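Local coordinates for HcgC (Methanococcus maripaludis S2, PDB 5O4J), which probably catalyses the SAM-dependent C-methylation of a pyridinol precursor during biosynthesis of the iron-guanylylpyridinol cofactor of [Fe]-hydrogenase, at residues K170-S175 against V181-M186; R190-L195 against L199-N204. All blocks are in the same frame, centred on the assembly; numbering follows the deposited sequence.

In the fold
Helix 177-193 serves both contacts, one near its start and one further along, and their centres lie about 16 Å apart. Each is buried. Interaction 1 lies nearer the centre of the chain, about 12 Å from it, beside the mixed sheet; interaction 2 is about 25 Å out, against strand 198-203 of the antiparallel sheet. The chemistry differs too: where loop meets helix, a charged carboxylate takes a hydroxyl and one bridging water, whereas helix on strand pairs a neutral amide with a hydroxyl and two waters and adds aliphatic packing. The two meet where Ile185 CG2 lies 3.6 Å from Pro203 CB, and the second subunit touches both.

Interaction 1: K170-S175 against V181-M186; sequences KFSKTS and VVDIIM
Asp183 reaches from helix 177-193 to Ser172 in the preceding loop, and tracing it outward gives a clear example of how one carboxylate oxygen can tie a loop to a helix. Its CB already comes within 3.5 Å of Ser172 OG, and CG lies equally near that oxygen. CG stands beside the backbone N and anti to the carbonyl carbon (chi1 -71°), which brings the carboxylate to Ser172. At the tip, OD2 takes a short hydrogen bond of 2.6 Å from Ser172 OG, received on its anti lone pair, the one facing away from the other oxygen. The short bond also brings Ser172 CB to 3.3 Å from Asp183 OD2. The loop follows strand 159-167, the last of the parallel strands in the Rossmann-like mixed sheet, so the contact joins this strand-to-helix connection to the second turn of the helix it leads into. A water extends the grip to the backbone: it donates to Asp183 OD2 at 2.8 Å and accepts from Lys173 N at 2.9 Å, giving OD2 two donors. Arg167, at the end of strand 159-167, bonds Ser172 OG through NE and Phe171 O through NH1. Lys173 sends its ammonium group the other way, to Asp141 and to carbonyl oxygens of the second subunit, among them Val198 O. One residue further on, Thr174 touches the ligand PJL.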
ATOM      1  N   LYS A 170      -1.999  10.030   5.773  1.00 17.42           N
ATOM      2  CA  LYS A 170      -2.801   8.939   5.242  1.00 16.46           C
ATOM      3  C   LYS A 170      -3.984   9.488   4.462  1.00 16.60           C
ATOM      4  O   LYS A 170      -4.483  10.577   4.748  1.00 19.62           O
ATOM      5  CB  LYS A 170      -3.317   8.024   6.368  1.00 19.12           C
ATOM      6  CG  LYS A 170      -2.210   7.340   7.149  1.00 24.77           C
ATOM      7  CD  LYS A 170      -1.525   6.290   6.307  1.00 34.27           C
ATOM      8  CE  LYS A 170      -0.731   5.323   7.173  1.00 44.96           C
ATOM      9  NZ  LYS A 170      -0.118   4.235   6.363  1.00 50.03           N
ATOM     10  N   PHE A 171      -4.463   8.699   3.505  1.00 17.48           N
ATOM     11  CA  PHE A 171      -5.552   9.127   2.629  1.00 18.40           C
ATOM     12  C   PHE A 171      -6.910   8.674   3.165  1.00 17.95           C
ATOM     13  O   PHE A 171      -7.124   7.481   3.400  1.00 18.50           O
ATOM     14  CB  PHE A 171      -5.359   8.572   1.217  1.00 20.27           C
ATOM     15  CG  PHE A 171      -6.336   9.137   0.217  1.00 18.34           C
ATOM     16  CD1 PHE A 171      -7.618   8.621   0.120  1.00 18.45           C
ATOM     17  CD2 PHE A 171      -5.986  10.184  -0.608  1.00 17.18           C
ATOM     18  CE1 PHE A 171      -8.523   9.132  -0.784  1.00 19.64           C
ATOM     19  CE2 PHE A 171      -6.889  10.705  -1.508  1.00 17.18           C
ATOM     20  CZ  PHE A 171      -8.164  10.184  -1.595  1.00 18.98           C
ATOM     21  N   SER A 172      -7.851   9.615   3.260  1.00 15.52           N
ATOM     22  CA  SER A 172      -9.246   9.330   3.551  1.00 15.35           C
ATOM     23  C   SER A 172     -10.119  10.176   2.644  1.00 17.53           C
ATOM     24  O   SER A 172      -9.796  11.334   2.371  1.00 17.56           O
ATOM     25  CB  SER A 172      -9.595   9.608   5.022  1.00 16.99           C
ATOM     26  OG  SER A 172      -9.144   8.544   5.860  1.00 19.31           O
ATOM     27  N   LYS A 173     -11.229   9.591   2.182  1.00 17.78           N
ATOM     28  CA  LYS A 173     -12.068  10.262   1.190  1.00 17.21           C
ATOM     29  C   LYS A 173     -12.947  11.341   1.806  1.00 16.11           C
ATOM     30  O   LYS A 173     -13.342  12.284   1.110  1.00 16.47           O
ATOM     31  CB  LYS A 173     -12.938   9.233   0.467  1.00 19.52           C
ATOM     32  CG  LYS A 173     -12.187   8.361  -0.511  1.00 18.64           C
ATOM     33  CD  LYS A 173     -11.816   9.140  -1.750  1.00 18.16           C
ATOM     34  CE  LYS A 173     -11.396   8.217  -2.877  1.00 19.72           C
ATOM     35  NZ  LYS A 173     -12.611   7.662  -3.522  1.00 17.04           N
ATOM     36  N   THR A 174     -13.295  11.210   3.081  1.00 16.51           N
ATOM     37  CA  THR A 174     -14.121  12.199   3.749  1.00 17.21           C
ATOM     38  C   THR A 174     -13.581  12.398   5.156  1.00 17.04           C
ATOM     39  O   THR A 174     -12.719  11.653   5.634  1.00 16.79           O
ATOM     40  CB  THR A 174     -15.621  11.831   3.831  1.00 18.36           C
ATOM     41  OG1 THR A 174     -15.869  11.006   4.975  1.00 18.02           O
ATOM     42  CG2 THR A 174     -16.123  11.132   2.568  1.00 20.63           C
ATOM     43  N   SER A 175     -14.129  13.414   5.803  1.00 16.26           N
ATOM     44  CA  SER A 175     -13.893  13.733   7.202  1.00 16.22           C
ATOM     45  C   SER A 175     -14.927  13.109   8.118  1.00 17.53           C
ATOM     46  O   SER A 175     -14.928  13.408   9.321  1.00 18.56           O
ATOM     47  CB  SER A 175     -13.942  15.246   7.378  1.00 15.33           C
ATOM     48  OG  SER A 175     -15.207  15.698   6.934  1.00 18.92           O
ATOM     49  N   VAL A 181     -13.043   6.134  11.008  1.00 14.99           N
ATOM     50  CA  VAL A 181     -12.949   4.911  11.807  1.00 14.48           C
ATOM     51  C   VAL A 181     -12.618   3.721  10.911  1.00 14.27           C
ATOM     52  O   VAL A 181     -11.726   2.917  11.213  1.00 14.24           O
ATOM     53  CB  VAL A 181     -14.254   4.692  12.592  1.00 18.17           C
ATOM     54  CG1 VAL A 181     -14.321   3.295  13.203  1.00 20.23           C
ATOM     55  CG2 VAL A 181     -14.412   5.764  13.665  1.00 21.63           C
ATOM     56  N   VAL A 182     -13.329   3.596   9.791  1.00 15.62           N
ATOM     57  CA  VAL A 182     -13.074   2.519   8.838  1.00 16.75           C
ATOM     58  C   VAL A 182     -11.626   2.561   8.368  1.00 17.20           C
ATOM     59  O   VAL A 182     -10.923   1.549   8.355  1.00 16.29           O
ATOM     60  CB  VAL A 182     -14.054   2.628   7.652  1.00 16.25           C
ATOM     61  CG1 VAL A 182     -13.645   1.701   6.508  1.00 18.32           C
ATOM     62  CG2 VAL A 182     -15.466   2.317   8.120  1.00 17.37           C
ATOM     63  N   ASP A 183     -11.159   3.738   7.974  1.00 15.11           N
ATOM     64  CA  ASP A 183      -9.820   3.838   7.411  1.00 15.50           C
ATOM     65  C   ASP A 183      -8.745   3.591   8.469  1.00 14.74           C
ATOM     66  O   ASP A 183      -7.703   2.998   8.175  1.00 15.32           O
ATOM     67  CB  ASP A 183      -9.649   5.201   6.755  1.00 16.80           C
ATOM     68  CG  ASP A 183     -10.442   5.337   5.479  1.00 19.91           C
ATOM     69  OD1 ASP A 183     -10.958   4.325   4.947  1.00 21.05           O
ATOM     70  OD2 ASP A 183     -10.544   6.480   4.988  1.00 17.89           O
ATOM     71  N   ILE A 184      -8.970   4.059   9.699  1.00 14.91           N
ATOM     72  CA  ILE A 184      -8.073   3.748  10.805  1.00 17.13           C
ATOM     73  C   ILE A 184      -7.942   2.242  10.958  1.00 16.12           C
ATOM     74  O   ILE A 184      -6.837   1.698  11.090  1.00 17.15           O
ATOM     75  CB  ILE A 184      -8.584   4.400  12.104  1.00 17.54           C
ATOM     76  CG1 ILE A 184      -8.351   5.907  12.062  1.00 16.28           C
ATOM     77  CG2 ILE A 184      -7.903   3.797  13.345  1.00 18.33           C
ATOM     78  CD1 ILE A 184      -9.170   6.678  13.089  1.00 18.34           C
ATOM     79  N   ILE A 185      -9.073   1.545  10.949  1.00 16.37           N
ATOM     80  CA  ILE A 185      -9.037   0.105  11.142  1.00 15.60           C
ATOM     81  C   ILE A 185      -8.363  -0.584   9.956  1.00 15.40           C
ATOM     82  O   ILE A 185      -7.536  -1.486  10.141  1.00 16.31           O
ATOM     83  CB  ILE A 185     -10.463  -0.422  11.410  1.00 16.68           C
ATOM     84  CG1 ILE A 185     -10.930   0.070  12.787  1.00 19.36           C
ATOM     85  CG2 ILE A 185     -10.488  -1.941  11.348  1.00 17.74           C
ATOM     86  CD1 ILE A 185     -12.400  -0.182  13.104  1.00 19.80           C
ATOM     87  N   MET A 186      -8.691  -0.166   8.725  1.00 16.16           N
ATOM     88  CA  MET A 186      -8.110  -0.801   7.543  1.00 18.30           C
ATOM     89  C   MET A 186      -6.599  -0.602   7.484  1.00 19.52           C
ATOM     90  O   MET A 186      -5.847  -1.552   7.221  1.00 18.33           O
ATOM     91  CB  MET A 186      -8.773  -0.250   6.283  1.00 19.05           C
ATOM     92  CG  MET A 186     -10.224  -0.643   6.129  1.00 20.31           C
ATOM     93  SD  MET A 186     -10.496  -2.422   5.957  1.00 21.30           S
ATOM     94  CE  MET A 186      -9.913  -2.638   4.283  1.00 23.69           C
TER
HETATM   95  O   HOH W   1     -11.908   6.807   2.563  1.00 17.55           O

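Interaction 2: R190-L195 against L199-N204; sequences REINEL and LYTIPN. With 9KH (6-carboxy methyl-4-hydroxy-2-pyridinol), chain K.
Thr201 and Asn193 meet through a hydroxyl-to-amide bond, Thr201 OG1 donating to Asn193 OD1 at 3.0 Å. The donor lies in the carbonyl plane on a lone pair, with a C=O...donor angle of 116°. Asn193 CG stands opposite its own backbone N (chi1 -154°), which carries the amide across to the strand. Beside this polar pair, Ile192 CG2 packs on Thr201 CG2 at 3.7 Å, the two side chains crossing at about a right angle. A valine here, lacking the hydroxyl, would probably leave Asn193 OD1 with its water as the donor from this contact and the amide less firmly held in its rotation.

Two waters form the next layer. One donates to Asn193 OD1 at 2.7 Å and accepts from Thr201 N, so OD1 has two donors; the other accepts from Asn193 ND2 at 3.1 Å and donates to Leu199 O. Both ends of the amide are thereby tied to the strand. Farther out, Ile192 also packs on Leu242 and Ile245 of helix 239-251, and Tyr200 OH bonds Glu209 of the second subunit.

Across the strand from the helix, Leu199 CD2 lies 3.7 Å from N5 of the bound pyridinol, which is also hydrogen-bonded to Thr179 and Ile115 of the second subunit. Leu199 and Tyr200 both face Ser233, forming a classic beta bulge in strand 198-203, which lines a pyridinol site shared between subunits.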
ATOM      1  N   ARG A 190      -3.563  -3.628   7.812  1.00 22.28           N
ATOM      2  CA  ARG A 190      -2.528  -3.904   6.831  1.00 24.66           C
ATOM      3  C   ARG A 190      -1.158  -3.942   7.488  1.00 22.64           C
ATOM      4  O   ARG A 190      -0.333  -4.801   7.152  1.00 22.67           O
ATOM      5  CB  ARG A 190      -2.611  -2.875   5.701  1.00 33.01           C
ATOM      6  CG  ARG A 190      -3.923  -3.048   4.915  1.00 50.42           C
ATOM      7  CD  ARG A 190      -3.989  -2.278   3.609  1.00 59.72           C
ATOM      8  NE  ARG A 190      -5.166  -1.410   3.561  1.00 63.75           N
ATOM      9  CZ  ARG A 190      -5.155  -0.094   3.775  1.00 66.99           C
ATOM     10  NH1 ARG A 190      -4.019   0.541   4.043  1.00 72.79           N
ATOM     11  NH2 ARG A 190      -6.288   0.595   3.712  1.00 61.27           N
ATOM     12  N   GLU A 191      -0.925  -3.077   8.485  1.00 20.39           N
ATOM     13  CA  GLU A 191       0.344  -3.105   9.209  1.00 20.86           C
ATOM     14  C   GLU A 191       0.421  -4.288  10.171  1.00 20.55           C
ATOM     15  O   GLU A 191       1.479  -4.915  10.306  1.00 21.97           O
ATOM     16  CB  GLU A 191       0.548  -1.797   9.979  1.00 24.48           C
ATOM     17  CG  GLU A 191       1.915  -1.718  10.624  1.00 27.46           C
ATOM     18  CD  GLU A 191       2.189  -0.407  11.353  1.00 32.19           C
ATOM     19  OE1 GLU A 191       1.420   0.572  11.204  1.00 29.26           O
ATOM     20  OE2 GLU A 191       3.204  -0.373  12.073  1.00 32.00           O
ATOM     21  N   ILE A 192      -0.680  -4.593  10.865  1.00 17.41           N
ATOM     22  CA  ILE A 192      -0.702  -5.723  11.790  1.00 16.91           C
ATOM     23  C   ILE A 192      -0.414  -7.022  11.053  1.00 18.53           C
ATOM     24  O   ILE A 192       0.286  -7.905  11.567  1.00 18.58           O
ATOM     25  CB  ILE A 192      -2.054  -5.770  12.525  1.00 16.92           C
ATOM     26  CG1 ILE A 192      -2.124  -4.641  13.550  1.00 19.65           C
ATOM     27  CG2 ILE A 192      -2.306  -7.132  13.178  1.00 18.67           C
ATOM     28  CD1 ILE A 192      -3.531  -4.244  13.936  1.00 19.31           C
ATOM     29  N   ASN A 193      -0.958  -7.169   9.842  1.00 20.35           N
ATOM     30  CA  ASN A 193      -0.754  -8.417   9.115  1.00 21.50           C
ATOM     31  C   ASN A 193       0.721  -8.687   8.869  1.00 24.27           C
ATOM     32  O   ASN A 193       1.124  -9.849   8.760  1.00 23.72           O
ATOM     33  CB  ASN A 193      -1.504  -8.397   7.794  1.00 21.54           C
ATOM     34  CG  ASN A 193      -1.843  -9.783   7.330  1.00 19.32           C
ATOM     35  OD1 ASN A 193      -2.605 -10.492   7.978  1.00 18.97           O
ATOM     36  ND2 ASN A 193      -1.265 -10.189   6.212  1.00 20.22           N
ATOM     37  N   GLU A 194       1.535  -7.631   8.787  1.00 23.36           N
ATOM     38  CA  GLU A 194       2.962  -7.767   8.540  1.00 23.55           C
ATOM     39  C   GLU A 194       3.765  -8.075   9.797  1.00 22.28           C
ATOM     40  O   GLU A 194       4.969  -8.326   9.690  1.00 24.42           O
ATOM     41  CB  GLU A 194       3.480  -6.497   7.857  1.00 25.38           C
ATOM     42  CG  GLU A 194       2.918  -6.359   6.456  1.00 26.63           C
ATOM     43  CD  GLU A 194       3.493  -5.199   5.660  1.00 32.82           C
ATOM     44  OE1 GLU A 194       4.183  -4.330   6.236  1.00 33.72           O
ATOM     45  OE2 GLU A 194       3.236  -5.161   4.443  1.00 33.12           O
ATOM     46  N   LEU A 195       3.145  -8.077  10.976  1.00 22.97           N
ATOM     47  CA  LEU A 195       3.846  -8.521  12.173  1.00 23.55           C
ATOM     48  C   LEU A 195       4.260  -9.982  12.038  1.00 22.57           C
ATOM     49  O   LEU A 195       3.524 -10.808  11.489  1.00 19.89           O
ATOM     50  CB  LEU A 195       2.961  -8.352  13.409  1.00 20.86           C
ATOM     51  CG  LEU A 195       2.601  -6.930  13.825  1.00 21.13           C
ATOM     52  CD1 LEU A 195       1.542  -6.977  14.925  1.00 23.05           C
ATOM     53  CD2 LEU A 195       3.834  -6.139  14.273  1.00 23.93           C
ATOM     54  N   LEU A 199      -1.010 -14.907  10.813  1.00 20.08           N
ATOM     55  CA  LEU A 199      -1.580 -15.634   9.682  1.00 18.56           C
ATOM     56  C   LEU A 199      -2.550 -14.757   8.902  1.00 16.56           C
ATOM     57  O   LEU A 199      -2.471 -14.658   7.675  1.00 18.71           O
ATOM     58  CB  LEU A 199      -2.312 -16.874  10.179  1.00 22.01           C
ATOM     59  CG  LEU A 199      -1.490 -18.033  10.738  1.00 25.88           C
ATOM     60  CD1 LEU A 199      -0.767 -17.632  12.005  1.00 30.55           C
ATOM     61  CD2 LEU A 199      -2.396 -19.220  11.032  1.00 25.99           C
ATOM     62  N   TYR A 200      -3.507 -14.158   9.596  1.00 17.63           N
ATOM     63  CA  TYR A 200      -4.421 -13.233   8.938  1.00 18.33           C
ATOM     64  C   TYR A 200      -4.993 -12.301   9.989  1.00 19.83           C
ATOM     65  O   TYR A 200      -4.899 -12.562  11.191  1.00 21.49           O
ATOM     66  CB  TYR A 200      -5.526 -13.970   8.167  1.00 20.33           C
ATOM     67  CG  TYR A 200      -6.515 -14.776   9.000  1.00 19.63           C
ATOM     68  CD1 TYR A 200      -7.619 -14.170   9.590  1.00 19.42           C
ATOM     69  CD2 TYR A 200      -6.356 -16.137   9.168  1.00 20.40           C
ATOM     70  CE1 TYR A 200      -8.533 -14.903  10.344  1.00 20.69           C
ATOM     71  CE2 TYR A 200      -7.261 -16.883   9.924  1.00 22.09           C
ATOM     72  CZ  TYR A 200      -8.345 -16.257  10.501  1.00 21.49           C
ATOM     73  OH  TYR A 200      -9.250 -16.981  11.233  1.00 21.46           O
ATOM     74  N   THR A 201      -5.567 -11.195   9.509  1.00 16.89           N
ATOM     75  CA  THR A 201      -5.985 -10.070  10.338  1.00 19.02           C
ATOM     76  C   THR A 201      -7.387  -9.649   9.925  1.00 19.12           C
ATOM     77  O   THR A 201      -7.612  -9.283   8.766  1.00 22.50           O
ATOM     78  CB  THR A 201      -5.013  -8.893  10.201  1.00 19.05           C
ATOM     79  OG1 THR A 201      -3.681  -9.320  10.501  1.00 21.94           O
ATOM     80  CG2 THR A 201      -5.392  -7.754  11.152  1.00 18.84           C
ATOM     81  N   ILE A 202      -8.316  -9.684  10.872  1.00 18.21           N
ATOM     82  CA  ILE A 202      -9.731  -9.437  10.612  1.00 18.91           C
ATOM     83  C   ILE A 202     -10.079  -8.032  11.087  1.00 17.41           C
ATOM     84  O   ILE A 202     -10.016  -7.774  12.300  1.00 20.23           O
ATOM     85  CB  ILE A 202     -10.627 -10.465  11.316  1.00 21.30           C
ATOM     86  CG1 ILE A 202     -10.375 -11.874  10.782  1.00 22.96           C
ATOM     87  CG2 ILE A 202     -12.096 -10.060  11.219  1.00 20.14           C
ATOM     88  CD1 ILE A 202     -10.820 -12.100   9.351  1.00 24.66           C
ATOM     89  N   PRO A 203     -10.529  -7.139  10.206  1.00 17.69           N
ATOM     90  CA  PRO A 203     -11.217  -5.931  10.673  1.00 20.23           C
ATOM     91  C   PRO A 203     -12.660  -6.281  10.989  1.00 19.67           C
ATOM     92  O   PRO A 203     -13.373  -6.826  10.144  1.00 19.62           O
ATOM     93  CB  PRO A 203     -11.116  -4.981   9.482  1.00 17.80           C
ATOM     94  CG  PRO A 203     -11.092  -5.897   8.278  1.00 17.71           C
ATOM     95  CD  PRO A 203     -10.529  -7.229   8.734  1.00 18.38           C
ATOM     96  N   ASN A 204     -13.084  -6.000  12.216  1.00 18.13           N
ATOM     97  CA  ASN A 204     -14.437  -6.356  12.636  1.00 18.26           C
ATOM     98  C   ASN A 204     -15.402  -5.264  12.190  1.00 21.47           C
ATOM     99  O   ASN A 204     -16.006  -4.545  12.989  1.00 21.91           O
ATOM    100  CB  ASN A 204     -14.478  -6.587  14.130  1.00 20.85           C
ATOM    101  CG  ASN A 204     -13.792  -7.862  14.503  1.00 23.15           C
ATOM    102  OD1 ASN A 204     -14.070  -8.905  13.914  1.00 24.83           O
ATOM    103  ND2 ASN A 204     -12.852  -7.790  15.443  1.00 22.89           N
TER
HETATM  104  C2  9KH K 302      -3.758 -23.733   9.181  1.00 49.81           C
HETATM  105  C3  9KH K 302      -4.114 -22.557   8.543  1.00 51.38           C
HETATM  106  C4  9KH K 302      -4.760 -21.562   9.254  1.00 46.61           C
HETATM  107  C6  9KH K 302      -4.703 -22.865  11.205  1.00 46.30           C
HETATM  108  O1  9KH K 302      -3.126 -24.714   8.485  1.00 42.25           O
HETATM  109  N5  9KH K 302      -5.038 -21.724  10.559  1.00 44.63           N
HETATM  110  C7  9KH K 302      -4.058 -23.895  10.527  1.00 50.60           C
HETATM  111  O8  9KH K 302      -5.005 -22.989  12.523  1.00 39.95           O
HETATM  112  C9  9KH K 302      -3.797 -22.363   7.083  1.00 48.11           C
HETATM  113  C10 9KH K 302      -5.143 -20.274   8.571  1.00 41.36           C
HETATM  114  C12 9KH K 302      -6.378 -20.439   7.717  1.00 31.42           C
HETATM  115  O13 9KH K 302      -6.450 -19.714   6.711  1.00 22.52           O
HETATM  116  O14 9KH K 302      -7.273 -21.251   8.048  1.00 28.61           O
HETATM  117  O   HOH W   2      -2.088 -13.025   5.241  1.00 17.36           O
HETATM  118  O   HOH W   3      -4.836 -10.901   6.589  1.00 19.62           O